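Local coordinates for CMP/dCMP-type deaminase domain-containing protein (Aspergillus oryzae RIB40, PDB 7DRY) that probably acts as a zinc-dependent deaminase of the CDA fold in riboflavin biosynthesis, removing an amino group from a pathway intermediate, at residues E11-A16 / Y96-P101; A16-P21 / T50-E55; F26-I31 / H61-C66. All coordinates share one frame; numbering follows the deposited sequence.

Overall arrangement
All three contacts reach one five-stranded mixed sheet, at its neighbouring strands 46-52, 29-36 and 91-97, and their centres lie about 7 to 9 Å apart. Contact 1 sets helix 5-16 against the end of strand 91-97, and contact 3 sets helix 62-73 against strand 29-36, the neighbour of 91-97 in that sheet. Contact 2 joins the loop after helix 5-16 to the end of strand 46-52, on the other side of 29-36. In sequence, contact 1 encloses the segments of both others, while those of contacts 2 and 3 alternate. A16 belongs to both contacts 1 and 2. Contact 3 holds the zinc ligand H61, so the metal site is built directly onto this layered framework.

Contact 1 of 3, residues E11-A16 / Y96-P101; sequences ECLSLA and YVTMEP
C12 and T98 form the centre of this contact, their CA atoms 6.1 Å apart, the nearest CA pair between segments 11-16 and 96-101. C12 CB meets T98 CG2 at 3.6 Å, and the same methyl lies 3.6 Å from L13 N, so one methyl group rests against two successive helix residues. On the L13 side the touch is lighter: the two side chains run at about a right angle, and L13 CD1 reaches T98 CG2 at 4.2 Å. Two residues earlier, C12 SG lies 3.6 Å from Y96 CB, an apolar contact at the root of the tyrosine side chain, and 3.5 Å from Y96 O.

Torsions explain who touches whom. In C12 the sulfur stands beside the backbone N and anti to the carbonyl carbon (chi1 -78°), which carries it to Y96 while CB is left to T98. T98 turns its methyl toward the helix by placing OG1 between its own N and carbonyl carbon (chi1 59°). The Y96 ring leads off from the helix segment; its OH is hydrogen-bonded to H5 and R35, and its ring stacks with those of Y8 and Y131. All the touching residues are buried, 192 Å² is covered in all, and the side chains meet through van der Waals contacts of methyl, methylene and sulfur. The chain turns a corner at T98 and M99, beyond which it moves away from helix 5-16. Strand 29-36 runs beside 91-97 and also receives C12 on I31, while helix 164-171 meets L13 through V170 and T98 through I167.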
ATOM      1  N   GLU A  11      -4.647   4.834 -10.529  1.00 11.15           N
ATOM      2  CA  GLU A  11      -4.409   3.466 -10.966  1.00  9.63           C
ATOM      3  C   GLU A  11      -4.543   2.498  -9.798  1.00 10.54           C
ATOM      4  O   GLU A  11      -5.074   1.391  -9.957  1.00 10.70           O
ATOM      5  CB  GLU A  11      -3.025   3.371 -11.619  1.00 11.36           C
ATOM      6  CG  GLU A  11      -2.940   4.113 -12.958  1.00 14.69           C
ATOM      7  CD  GLU A  11      -1.524   4.276 -13.480  1.00 22.46           C
ATOM      8  OE1 GLU A  11      -0.568   3.897 -12.775  1.00 21.18           O
ATOM      9  OE2 GLU A  11      -1.369   4.790 -14.607  1.00 25.43           O
ATOM     10  N   CYS A  12      -4.096   2.912  -8.611  1.00  9.99           N
ATOM     11  CA  CYS A  12      -4.288   2.093  -7.423  1.00  9.87           C
ATOM     12  C   CYS A  12      -5.772   1.925  -7.130  1.00 10.56           C
ATOM     13  O   CYS A  12      -6.217   0.849  -6.706  1.00 11.04           O
ATOM     14  CB  CYS A  12      -3.625   2.797  -6.242  1.00  9.23           C
ATOM     15  SG  CYS A  12      -1.821   2.608  -6.176  1.00 10.99           S
ATOM     16  N   LEU A  13      -6.556   2.983  -7.341  1.00 10.42           N
ATOM     17  CA  LEU A  13      -7.990   2.881  -7.089  1.00  9.34           C
ATOM     18  C   LEU A  13      -8.652   1.908  -8.061  1.00 10.57           C
ATOM     19  O   LEU A  13      -9.546   1.146  -7.671  1.00 10.34           O
ATOM     20  CB  LEU A  13      -8.639   4.265  -7.138  1.00 12.33           C
ATOM     21  CG  LEU A  13     -10.042   4.387  -6.551  1.00 15.52           C
ATOM     22  CD1 LEU A  13     -10.060   3.942  -5.086  1.00 16.16           C
ATOM     23  CD2 LEU A  13     -10.509   5.823  -6.688  1.00 17.83           C
ATOM     24  N   SER A  14      -8.210   1.896  -9.319  1.00 10.12           N
ATOM     25  CA  SER A  14      -8.742   0.925 -10.269  1.00 10.24           C
ATOM     26  C   SER A  14      -8.444  -0.500  -9.817  1.00 10.37           C
ATOM     27  O   SER A  14      -9.284  -1.396  -9.967  1.00 12.76           O
ATOM     28  CB  SER A  14      -8.129   1.190 -11.637  1.00 10.46           C
ATOM     29  OG  SER A  14      -8.692   2.367 -12.177  1.00 13.90           O
ATOM     30  N   LEU A  15      -7.241  -0.729  -9.274  1.00 10.00           N
ATOM     31  CA  LEU A  15      -6.912  -2.036  -8.709  1.00 11.36           C
ATOM     32  C   LEU A  15      -7.819  -2.368  -7.534  1.00 11.56           C
ATOM     33  O   LEU A  15      -8.302  -3.498  -7.413  1.00 10.96           O
ATOM     34  CB  LEU A  15      -5.452  -2.056  -8.249  1.00 10.62           C
ATOM     35  CG  LEU A  15      -4.447  -2.169  -9.391  1.00 11.22           C
ATOM     36  CD1 LEU A  15      -3.058  -1.869  -8.876  1.00 12.71           C
ATOM     37  CD2 LEU A  15      -4.496  -3.562 -10.016  1.00 16.50           C
ATOM     38  N   ALA A  16      -8.055  -1.391  -6.653  1.00 11.15           N
ATOM     39  CA  ALA A  16      -8.916  -1.607  -5.497  1.00 10.50           C
ATOM     40  C   ALA A  16     -10.301  -2.075  -5.910  1.00 11.88           C
ATOM     41  O   ALA A  16     -10.943  -2.838  -5.179  1.00 12.34           O
ATOM     42  CB  ALA A  16      -9.026  -0.308  -4.698  1.00 11.80           C
ATOM     43  N   TYR A  96       2.903   3.053  -3.957  1.00  9.55           N
ATOM     44  CA  TYR A  96       1.663   3.810  -3.900  1.00 10.57           C
ATOM     45  C   TYR A  96       0.561   2.896  -3.384  1.00 10.21           C
ATOM     46  O   TYR A  96       0.497   1.715  -3.737  1.00  9.39           O
ATOM     47  CB  TYR A  96       1.280   4.302  -5.296  1.00  9.81           C
ATOM     48  CG  TYR A  96       2.196   5.365  -5.840  1.00  9.22           C
ATOM     49  CD1 TYR A  96       3.347   5.027  -6.566  1.00 10.02           C
ATOM     50  CD2 TYR A  96       1.918   6.715  -5.643  1.00 10.26           C
ATOM     51  CE1 TYR A  96       4.193   6.014  -7.063  1.00 13.16           C
ATOM     52  CE2 TYR A  96       2.761   7.705  -6.130  1.00 11.00           C
ATOM     53  CZ  TYR A  96       3.888   7.353  -6.848  1.00 11.41           C
ATOM     54  OH  TYR A  96       4.713   8.327  -7.337  1.00 13.79           O
ATOM     55  N   VAL A  97      -0.296   3.434  -2.525  1.00  9.94           N
ATOM     56  CA  VAL A  97      -1.398   2.655  -1.973  1.00 10.67           C
ATOM     57  C   VAL A  97      -2.515   3.630  -1.632  1.00 10.30           C
ATOM     58  O   VAL A  97      -2.241   4.752  -1.208  1.00 11.40           O
ATOM     59  CB  VAL A  97      -0.909   1.820  -0.766  1.00 15.30           C
ATOM     60  CG1 VAL A  97      -0.273   2.697   0.285  1.00 18.54           C
ATOM     61  CG2 VAL A  97      -2.016   0.986  -0.174  1.00 14.19           C
ATOM     62  N   THR A  98      -3.772   3.235  -1.866  1.00 10.14           N
ATOM     63  CA  THR A  98      -4.831   4.234  -1.717  1.00 10.65           C
ATOM     64  C   THR A  98      -4.949   4.703  -0.270  1.00 11.87           C
ATOM     65  O   THR A  98      -5.137   5.896  -0.021  1.00 12.32           O
ATOM     66  CB  THR A  98      -6.180   3.758  -2.269  1.00 11.10           C
ATOM     67  OG1 THR A  98      -6.592   2.558  -1.606  1.00 12.27           O
ATOM     68  CG2 THR A  98      -6.107   3.530  -3.775  1.00 11.00           C
ATOM     69  N   MET A  99      -4.827   3.791   0.695  1.00 11.54           N
ATOM     70  CA  MET A  99      -4.956   4.134   2.106  1.00 11.93           C
ATOM     71  C   MET A  99      -3.634   3.917   2.836  1.00 14.83           C
ATOM     72  O   MET A  99      -2.781   3.145   2.394  1.00 13.43           O
ATOM     73  CB  MET A  99      -6.064   3.298   2.759  1.00 12.31           C
ATOM     74  CG  MET A  99      -7.438   3.479   2.104  1.00 13.12           C
ATOM     75  SD  MET A  99      -8.774   2.678   2.991  1.00 15.25           S
ATOM     76  CE  MET A  99      -8.962   3.765   4.414  1.00 15.35           C
ATOM     77  N   GLU A 100      -3.474   4.625   3.956  1.00 13.84           N
ATOM     78  CA  GLU A 100      -2.280   4.511   4.783  1.00 15.49           C
ATOM     79  C   GLU A 100      -2.026   3.043   5.135  1.00 14.13           C
ATOM     80  O   GLU A 100      -2.960   2.342   5.534  1.00 14.56           O
ATOM     81  CB  GLU A 100      -2.512   5.296   6.079  1.00 15.23           C
ATOM     82  CG  GLU A 100      -1.406   5.168   7.107  1.00 18.10           C
ATOM     83  CD  GLU A 100      -1.803   5.754   8.447  1.00 22.88           C
ATOM     84  OE1 GLU A 100      -2.940   6.250   8.563  1.00 29.99           O
ATOM     85  OE2 GLU A 100      -0.989   5.709   9.391  1.00 22.34           O
ATOM     86  N   PRO A 101      -0.794   2.549   4.998  1.00 12.81           N
ATOM     87  CA  PRO A 101      -0.520   1.160   5.404  1.00 12.46           C
ATOM     88  C   PRO A 101      -0.783   0.935   6.887  1.00 12.92           C
ATOM     89  O   PRO A 101      -0.429   1.758   7.735  1.00 14.52           O
ATOM     90  CB  PRO A 101       0.967   0.972   5.067  1.00 16.03           C
ATOM     91  CG  PRO A 101       1.504   2.351   4.827  1.00 25.90           C
ATOM     92  CD  PRO A 101       0.365   3.185   4.352  1.00 15.78           C
TER

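Contact 2 of 3, residues A16-P21 / T50-E55; sequences AEKSPP and TGYTME. With SO4 (sulfate ion), chain D.
A16 approaches Y52 through its backbone, its N lying 4.3 Å from Y52 CB. A type I turn from A16 to S19, closed by the bond from S19 N to A16 O, then brings the next residues round over the tyrosine ring. K18 supplies a CH-pi contact: K18 CB stands over the ring face, 3.6 Å from Y52 CZ, with its line to the ring centre only 14° off the normal. The opposite face is covered by E55 CB, so the ring is sandwiched between two aliphatic carbons. Y52 adopts chi1 57°, with CG between the backbone N and the carbonyl carbon, and this lifts the ring toward the turn. Beyond CG the lysine chain is extended, and the two side chains cross at about a right angle. K18 NZ donates to O3 of a sulfate at 2.6 Å, an ion probably taken from the crystallisation liquor. A water bridges K18 O and Y52 OH, tying the ring's polar end to the turn.

S19 adds a direct polar link in the conformer modelled here. With OG anti to the backbone N, S19 OG donates to T53 O at 2.7 Å, approaching from above the carbonyl plane, 49° out of it. The T53 hydroxyl itself is engaged by F26 O and V28 N. P20 follows with looser apolar packing, its CD 4.1 Å from M54 CB.

In segment 50-55, Y52 to E55 make a type II turn, closed by E55 N to Y52 O; Y52 N also donates to E55 OE1 at 3.2 Å in a bent bond, meeting the carboxylate from above its plane. The arrangement is a type I turn after helix 5-16 packed on a type II turn that ends edge strand 46-52 of the CDA-fold sheet, with T53 about 5 Å (side chain to side chain) from the zinc ligand H61.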
ATOM      1  N   ALA A  16      -8.055  -1.391  -6.653  1.00 11.15           N
ATOM      2  CA  ALA A  16      -8.916  -1.607  -5.497  1.00 10.50           C
ATOM      3  C   ALA A  16     -10.301  -2.075  -5.910  1.00 11.88           C
ATOM      4  O   ALA A  16     -10.943  -2.838  -5.179  1.00 12.34           O
ATOM      5  CB  ALA A  16      -9.026  -0.308  -4.698  1.00 11.80           C
ATOM      6  N   GLU A  17     -10.781  -1.614  -7.063  1.00 10.58           N
ATOM      7  CA  GLU A  17     -12.115  -1.976  -7.526  1.00 12.55           C
ATOM      8  C   GLU A  17     -12.211  -3.432  -7.952  1.00 11.68           C
ATOM      9  O   GLU A  17     -13.329  -3.946  -8.098  1.00 13.26           O
ATOM     10  CB  GLU A  17     -12.531  -1.019  -8.647  1.00 11.13           C
ATOM     11  CG  GLU A  17     -12.663   0.399  -8.127  1.00 11.82           C
ATOM     12  CD  GLU A  17     -12.767   1.435  -9.209  1.00 17.75           C
ATOM     13  OE1 GLU A  17     -12.722   1.064 -10.392  1.00 20.05           O
ATOM     14  OE2 GLU A  17     -12.895   2.626  -8.858  1.00 20.23           O
ATOM     15  N   LYS A  18     -11.076  -4.108  -8.126  1.00 11.98           N
ATOM     16  CA  LYS A  18     -11.082  -5.537  -8.383  1.00 11.17           C
ATOM     17  C   LYS A  18     -11.370  -6.338  -7.121  1.00 13.31           C
ATOM     18  O   LYS A  18     -11.724  -7.516  -7.224  1.00 16.91           O
ATOM     19  CB  LYS A  18      -9.736  -5.963  -8.984  1.00 12.00           C
ATOM     20  CG  LYS A  18      -9.399  -5.269 -10.318  1.00 12.40           C
ATOM     21  CD  LYS A  18      -8.150  -5.880 -10.944  1.00 14.86           C
ATOM     22  CE  LYS A  18      -7.668  -5.068 -12.153  1.00 17.09           C
ATOM     23  NZ  LYS A  18      -6.539  -5.739 -12.875  1.00 22.38           N
ATOM     24  N   SER A  19     -11.240  -5.727  -5.950  0.54 13.82           N
ATOM     25  CA  SER A  19     -11.441  -6.448  -4.704  0.54 14.67           C
ATOM     26  C   SER A  19     -12.928  -6.712  -4.484  0.54 17.13           C
ATOM     27  O   SER A  19     -13.761  -5.840  -4.753  0.54 15.45           O
ATOM     28  CB  SER A  19     -10.909  -5.614  -3.541  0.54 13.96           C
ATOM     29  OG  SER A  19     -11.107  -6.276  -2.300  0.54 14.44           O
ATOM     30  N   PRO A  20     -13.291  -7.895  -3.995  1.00 19.97           N
ATOM     31  CA  PRO A  20     -14.699  -8.191  -3.722  1.00 24.26           C
ATOM     32  C   PRO A  20     -15.201  -7.355  -2.558  1.00 21.04           C
ATOM     33  O   PRO A  20     -14.554  -7.298  -1.501  1.00 25.95           O
ATOM     34  CB  PRO A  20     -14.676  -9.681  -3.346  1.00 24.86           C
ATOM     35  CG  PRO A  20     -13.285  -9.920  -2.846  1.00 28.84           C
ATOM     36  CD  PRO A  20     -12.405  -9.028  -3.680  1.00 24.99           C
ATOM     37  N   PRO A  21     -16.327  -6.663  -2.722  1.00 26.02           N
ATOM     38  CA  PRO A  21     -16.907  -5.943  -1.580  1.00 24.70           C
ATOM     39  C   PRO A  21     -17.397  -6.934  -0.537  1.00 26.05           C
ATOM     40  O   PRO A  21     -18.113  -7.885  -0.852  1.00 29.14           O
ATOM     41  CB  PRO A  21     -18.070  -5.159  -2.202  1.00 24.13           C
ATOM     42  CG  PRO A  21     -17.740  -5.084  -3.670  1.00 27.85           C
ATOM     43  CD  PRO A  21     -17.043  -6.376  -3.974  1.00 26.46           C
ATOM     44  N   THR A  50       2.089  -5.159  -8.445  1.00  7.73           N
ATOM     45  CA  THR A  50       0.799  -4.569  -8.093  1.00  8.89           C
ATOM     46  C   THR A  50       0.053  -5.546  -7.197  1.00  8.68           C
ATOM     47  O   THR A  50       0.354  -6.739  -7.179  1.00  9.90           O
ATOM     48  CB  THR A  50      -0.088  -4.271  -9.324  1.00  8.43           C
ATOM     49  OG1 THR A  50      -0.582  -5.503  -9.884  1.00  9.69           O
ATOM     50  CG2 THR A  50       0.678  -3.506 -10.401  1.00  9.32           C
ATOM     51  N   GLY A  51      -0.943  -5.037  -6.469  1.00  8.14           N
ATOM     52  CA  GLY A  51      -1.819  -5.919  -5.709  1.00  8.27           C
ATOM     53  C   GLY A  51      -3.038  -5.174  -5.213  1.00  8.60           C
ATOM     54  O   GLY A  51      -3.108  -3.943  -5.251  1.00 10.66           O
ATOM     55  N   TYR A  52      -4.025  -5.945  -4.761  1.00  7.90           N
ATOM     56  CA  TYR A  52      -5.231  -5.353  -4.202  1.00  9.53           C
ATOM     57  C   TYR A  52      -5.807  -6.259  -3.119  1.00  9.88           C
ATOM     58  O   TYR A  52      -5.482  -7.446  -3.034  1.00 10.74           O
ATOM     59  CB  TYR A  52      -6.276  -5.056  -5.290  1.00  9.31           C
ATOM     60  CG  TYR A  52      -6.691  -6.250  -6.113  1.00  9.41           C
ATOM     61  CD1 TYR A  52      -6.021  -6.589  -7.281  1.00  9.76           C
ATOM     62  CD2 TYR A  52      -7.777  -7.024  -5.733  1.00  9.75           C
ATOM     63  CE1 TYR A  52      -6.422  -7.683  -8.033  1.00 10.19           C
ATOM     64  CE2 TYR A  52      -8.176  -8.118  -6.475  1.00 11.77           C
ATOM     65  CZ  TYR A  52      -7.485  -8.439  -7.628  1.00 12.07           C
ATOM     66  OH  TYR A  52      -7.891  -9.524  -8.383  1.00 17.43           O
ATOM     67  N   THR A  53      -6.668  -5.676  -2.286  1.00  9.50           N
ATOM     68  CA  THR A  53      -7.227  -6.402  -1.151  1.00  9.51           C
ATOM     69  C   THR A  53      -7.920  -7.678  -1.620  1.00 11.25           C
ATOM     70  O   THR A  53      -8.751  -7.651  -2.530  1.00 11.36           O
ATOM     71  CB  THR A  53      -8.258  -5.507  -0.467  1.00 12.11           C
ATOM     72  OG1 THR A  53      -7.616  -4.316   0.007  1.00 12.33           O
ATOM     73  CG2 THR A  53      -8.930  -6.237   0.699  1.00 12.98           C
ATOM     74  N   MET A  54      -7.588  -8.799  -0.988  1.00 10.39           N
ATOM     75  CA  MET A  54      -8.252 -10.079  -1.216  1.00 10.84           C
ATOM     76  C   MET A  54      -8.038 -10.617  -2.621  1.00 11.51           C
ATOM     77  O   MET A  54      -8.776 -11.499  -3.072  1.00 13.27           O
ATOM     78  CB  MET A  54      -9.730 -10.069  -0.808  1.00 13.86           C
ATOM     79  CG  MET A  54      -9.872 -10.030   0.712  1.00 15.88           C
ATOM     80  SD  MET A  54     -11.567  -9.826   1.259  1.00 17.96           S
ATOM     81  CE  MET A  54     -11.376 -10.022   3.031  1.00 26.51           C
ATOM     82  N   GLU A  55      -7.023 -10.105  -3.316  1.00 10.82           N
ATOM     83  CA  GLU A  55      -6.585 -10.726  -4.558  1.00  9.86           C
ATOM     84  C   GLU A  55      -6.141 -12.151  -4.294  1.00 11.41           C
ATOM     85  O   GLU A  55      -6.477 -13.070  -5.046  1.00 11.35           O
ATOM     86  CB  GLU A  55      -5.431  -9.901  -5.125  1.00  9.91           C
ATOM     87  CG  GLU A  55      -4.858 -10.389  -6.455  1.00 11.15           C
ATOM     88  CD  GLU A  55      -3.712  -9.513  -6.921  1.00  9.78           C
ATOM     89  OE1 GLU A  55      -3.179  -8.750  -6.092  1.00 10.85           O
ATOM     90  OE2 GLU A  55      -3.359  -9.584  -8.116  1.00 11.91           O
TER
HETATM   91  S   SO4 D 302      -7.769  -9.006 -14.157  1.00 58.81           S
HETATM   92  O1  SO4 D 302      -6.533  -9.760 -14.345  1.00 61.14           O
HETATM   93  O2  SO4 D 302      -8.801  -9.538 -15.043  1.00 68.21           O
HETATM   94  O3  SO4 D 302      -7.539  -7.599 -14.471  1.00 65.57           O
HETATM   95  O4  SO4 D 302      -8.209  -9.126 -12.770  1.00 64.30           O
HETATM   96  O   HOH W   1     -10.676  -9.547  -8.566  1.00 39.44           O

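Contact 3 of 3, residues F26-I31 / H61-C66; sequences FRVGAI and HAEQCC. With ZN (zinc ion), chain B; SO4 (sulfate ion), chain C.
A62 packs against V28 and A30 where the zinc-binding helix of the cytidine deaminase (CDA) fold lies across a strand of the central sheet; its sequence H61-A62-E63 is the family's HAE motif. The axes of strand 29-31 and helix 62-66 approach to 7.2 Å at 42°, a close fit made possible by the small A62 and A30 methyls. The tight part centres on the A62 methyl: A62 CB sits 3.3 Å from V28 O and 3.7 Å from V28 CG1. A30 CB extends this apolar patch, reaching A62 CB at 4.1 Å and C66 CB at 4.2 Å. The CA atoms of G29 and A62 are the nearest pair between the segments.

The H61 end is looser with respect to the strand: its side chain makes no contact with 26-31 and turns to the metal and a sulfate instead. H61 is the N-cap of the helix, and its N donates to Q64 OE1. C102 and C112 complete the protein ligands of the zinc ion, with a water. E63, bent at chi2 (93°), brings OE2 to 4.1 Å from the metal, too far for coordination in this model. The sulfate, probably from the crystallisation liquor, also binds R105, L106, S107 and N59. The imidazole uses both nitrogens: H61 ND1 binds zinc at 2.0 Å, while NE2 donates in the ring plane to sulfate O1 at 2.7 Å.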
ATOM      1  N   PHE A  26     -11.545  -3.685   3.508  1.00 15.92           N
ATOM      2  CA  PHE A  26     -11.245  -2.348   3.013  1.00 14.32           C
ATOM      3  C   PHE A  26     -10.571  -2.533   1.666  1.00 13.75           C
ATOM      4  O   PHE A  26      -9.455  -3.056   1.592  1.00 13.08           O
ATOM      5  CB  PHE A  26     -10.347  -1.599   3.999  1.00 14.48           C
ATOM      6  CG  PHE A  26     -11.085  -1.095   5.209  1.00 15.88           C
ATOM      7  CD1 PHE A  26     -11.424  -1.956   6.242  1.00 17.62           C
ATOM      8  CD2 PHE A  26     -11.456   0.234   5.300  1.00 15.73           C
ATOM      9  CE1 PHE A  26     -12.124  -1.492   7.357  1.00 19.07           C
ATOM     10  CE2 PHE A  26     -12.152   0.708   6.408  1.00 17.32           C
ATOM     11  CZ  PHE A  26     -12.483  -0.154   7.436  1.00 18.93           C
ATOM     12  N   ARG A  27     -11.267  -2.126   0.610  1.00 12.30           N
ATOM     13  CA  ARG A  27     -10.838  -2.379  -0.759  1.00 11.11           C
ATOM     14  C   ARG A  27      -9.790  -1.352  -1.154  1.00 10.73           C
ATOM     15  O   ARG A  27     -10.106  -0.169  -1.326  1.00 11.23           O
ATOM     16  CB  ARG A  27     -12.044  -2.328  -1.687  1.00 11.69           C
ATOM     17  CG  ARG A  27     -13.053  -3.401  -1.350  1.00 13.21           C
ATOM     18  CD  ARG A  27     -14.380  -3.100  -1.983  1.00 13.97           C
ATOM     19  NE  ARG A  27     -14.417  -3.441  -3.400  1.00 15.41           N
ATOM     20  CZ  ARG A  27     -14.838  -2.617  -4.361  1.00 17.05           C
ATOM     21  NH1 ARG A  27     -15.223  -1.377  -4.071  1.00 14.12           N
ATOM     22  NH2 ARG A  27     -14.888  -3.044  -5.608  1.00 13.52           N
ATOM     23  N   VAL A  28      -8.548  -1.814  -1.290  1.00  9.41           N
ATOM     24  CA  VAL A  28      -7.377  -0.967  -1.459  1.00 10.10           C
ATOM     25  C   VAL A  28      -6.555  -1.539  -2.609  1.00 10.18           C
ATOM     26  O   VAL A  28      -6.609  -2.738  -2.895  1.00 11.54           O
ATOM     27  CB  VAL A  28      -6.578  -0.918  -0.128  1.00  9.57           C
ATOM     28  CG1 VAL A  28      -5.258  -0.171  -0.267  1.00 10.38           C
ATOM     29  CG2 VAL A  28      -7.408  -0.272   0.967  1.00 12.62           C
ATOM     30  N   GLY A  29      -5.818  -0.663  -3.291  1.00  9.23           N
ATOM     31  CA  GLY A  29      -4.904  -1.080  -4.341  1.00  9.43           C
ATOM     32  C   GLY A  29      -3.524  -0.507  -4.089  1.00  9.15           C
ATOM     33  O   GLY A  29      -3.373   0.566  -3.500  1.00 10.06           O
ATOM     34  N   ALA A  30      -2.509  -1.241  -4.547  1.00  8.78           N
ATOM     35  CA  ALA A  30      -1.123  -0.860  -4.318  1.00  8.82           C
ATOM     36  C   ALA A  30      -0.295  -1.136  -5.562  1.00  9.94           C
ATOM     37  O   ALA A  30      -0.493  -2.154  -6.237  1.00  9.38           O
ATOM     38  CB  ALA A  30      -0.517  -1.653  -3.154  1.00  9.59           C
ATOM     39  N   ILE A  31       0.653  -0.237  -5.845  1.00  8.54           N
ATOM     40  CA  ILE A  31       1.562  -0.368  -6.983  1.00  8.82           C
ATOM     41  C   ILE A  31       2.966  -0.066  -6.490  1.00 10.35           C
ATOM     42  O   ILE A  31       3.198   0.981  -5.879  1.00 10.08           O
ATOM     43  CB  ILE A  31       1.188   0.588  -8.130  1.00  8.59           C
ATOM     44  CG1 ILE A  31      -0.178   0.209  -8.713  1.00  9.32           C
ATOM     45  CG2 ILE A  31       2.250   0.533  -9.239  1.00 10.50           C
ATOM     46  CD1 ILE A  31      -0.749   1.237  -9.697  1.00 11.23           C
ATOM     47  N   HIS A  61      -4.369  -7.995   2.567  1.00 11.24           N
ATOM     48  CA  HIS A  61      -4.377  -6.574   2.252  1.00 12.73           C
ATOM     49  C   HIS A  61      -3.678  -6.308   0.920  1.00 11.47           C
ATOM     50  O   HIS A  61      -2.991  -7.163   0.365  1.00 10.74           O
ATOM     51  CB  HIS A  61      -3.696  -5.793   3.369  1.00 11.50           C
ATOM     52  CG  HIS A  61      -4.536  -5.655   4.598  1.00 12.58           C
ATOM     53  ND1 HIS A  61      -4.229  -4.771   5.610  1.00 14.42           N
ATOM     54  CD2 HIS A  61      -5.659  -6.303   4.992  1.00 13.54           C
ATOM     55  CE1 HIS A  61      -5.139  -4.863   6.563  1.00 16.72           C
ATOM     56  NE2 HIS A  61      -6.014  -5.793   6.217  1.00 18.00           N
ATOM     57  N   ALA A  62      -3.846  -5.085   0.406  1.00 10.37           N
ATOM     58  CA  ALA A  62      -3.295  -4.749  -0.909  1.00  9.62           C
ATOM     59  C   ALA A  62      -1.773  -4.819  -0.921  1.00  9.22           C
ATOM     60  O   ALA A  62      -1.174  -5.380  -1.854  1.00  9.66           O
ATOM     61  CB  ALA A  62      -3.740  -3.346  -1.310  1.00  9.97           C
ATOM     62  N   GLU A  63      -1.126  -4.202   0.078  1.00  9.93           N
ATOM     63  CA  GLU A  63       0.336  -4.187   0.100  1.00 10.36           C
ATOM     64  C   GLU A  63       0.872  -5.591   0.290  1.00  9.33           C
ATOM     65  O   GLU A  63       1.902  -5.961  -0.297  1.00 10.12           O
ATOM     66  CB  GLU A  63       0.829  -3.283   1.236  1.00 10.78           C
ATOM     67  CG  GLU A  63       0.242  -1.867   1.232  1.00 14.88           C
ATOM     68  CD  GLU A  63      -1.005  -1.722   2.106  1.00 13.83           C
ATOM     69  OE1 GLU A  63      -2.047  -2.331   1.814  1.00 12.97           O
ATOM     70  OE2 GLU A  63      -0.947  -0.983   3.100  1.00 20.11           O
ATOM     71  N   GLN A  64       0.185  -6.374   1.124  1.00 10.83           N
ATOM     72  CA  GLN A  64       0.501  -7.785   1.306  1.00  9.91           C
ATOM     73  C   GLN A  64       0.445  -8.530  -0.021  1.00  9.45           C
ATOM     74  O   GLN A  64       1.382  -9.250  -0.385  1.00 11.42           O
ATOM     75  CB  GLN A  64      -0.508  -8.370   2.299  1.00 11.95           C
ATOM     76  CG  GLN A  64      -0.395  -9.854   2.592  1.00 14.80           C
ATOM     77  CD  GLN A  64      -1.424 -10.301   3.619  1.00 13.38           C
ATOM     78  OE1 GLN A  64      -2.355  -9.564   3.953  1.00 14.53           O
ATOM     79  NE2 GLN A  64      -1.251 -11.511   4.133  1.00 18.93           N
ATOM     80  N   CYS A  65      -0.647  -8.361  -0.766  1.00 10.56           N
ATOM     81  CA  CYS A  65      -0.777  -9.053  -2.045  1.00  9.35           C
ATOM     82  C   CYS A  65       0.262  -8.565  -3.047  1.00 10.02           C
ATOM     83  O   CYS A  65       0.794  -9.355  -3.833  1.00 10.07           O
ATOM     84  CB  CYS A  65      -2.181  -8.824  -2.589  1.00 10.15           C
ATOM     85  SG  CYS A  65      -3.399  -9.837  -1.683  1.00 10.48           S
ATOM     86  N   CYS A  66       0.548  -7.264  -3.051  1.00  8.59           N
ATOM     87  CA  CYS A  66       1.555  -6.724  -3.959  1.00  8.86           C
ATOM     88  C   CYS A  66       2.903  -7.408  -3.746  1.00  9.80           C
ATOM     89  O   CYS A  66       3.569  -7.834  -4.705  1.00  9.61           O
ATOM     90  CB  CYS A  66       1.656  -5.219  -3.709  1.00 10.28           C
ATOM     91  SG  CYS A  66       2.820  -4.335  -4.771  1.00 11.19           S
TER
HETATM   92 ZN    ZN B 300      -2.670  -3.472   5.863  1.00 14.13          ZN
HETATM   93  S   SO4 C 301      -8.020  -7.049   9.496  1.00 19.78           S
HETATM   94  O1  SO4 C 301      -7.790  -6.507   8.148  1.00 22.19           O
HETATM   95  O2  SO4 C 301      -9.281  -7.783   9.469  1.00 26.40           O
HETATM   96  O3  SO4 C 301      -6.944  -7.958   9.844  1.00 23.28           O
HETATM   97  O4  SO4 C 301      -8.062  -5.900  10.384  1.00 23.65           O
HETATM   98  O   HOH W   2      -3.923  -1.394   5.151  1.00 16.83           O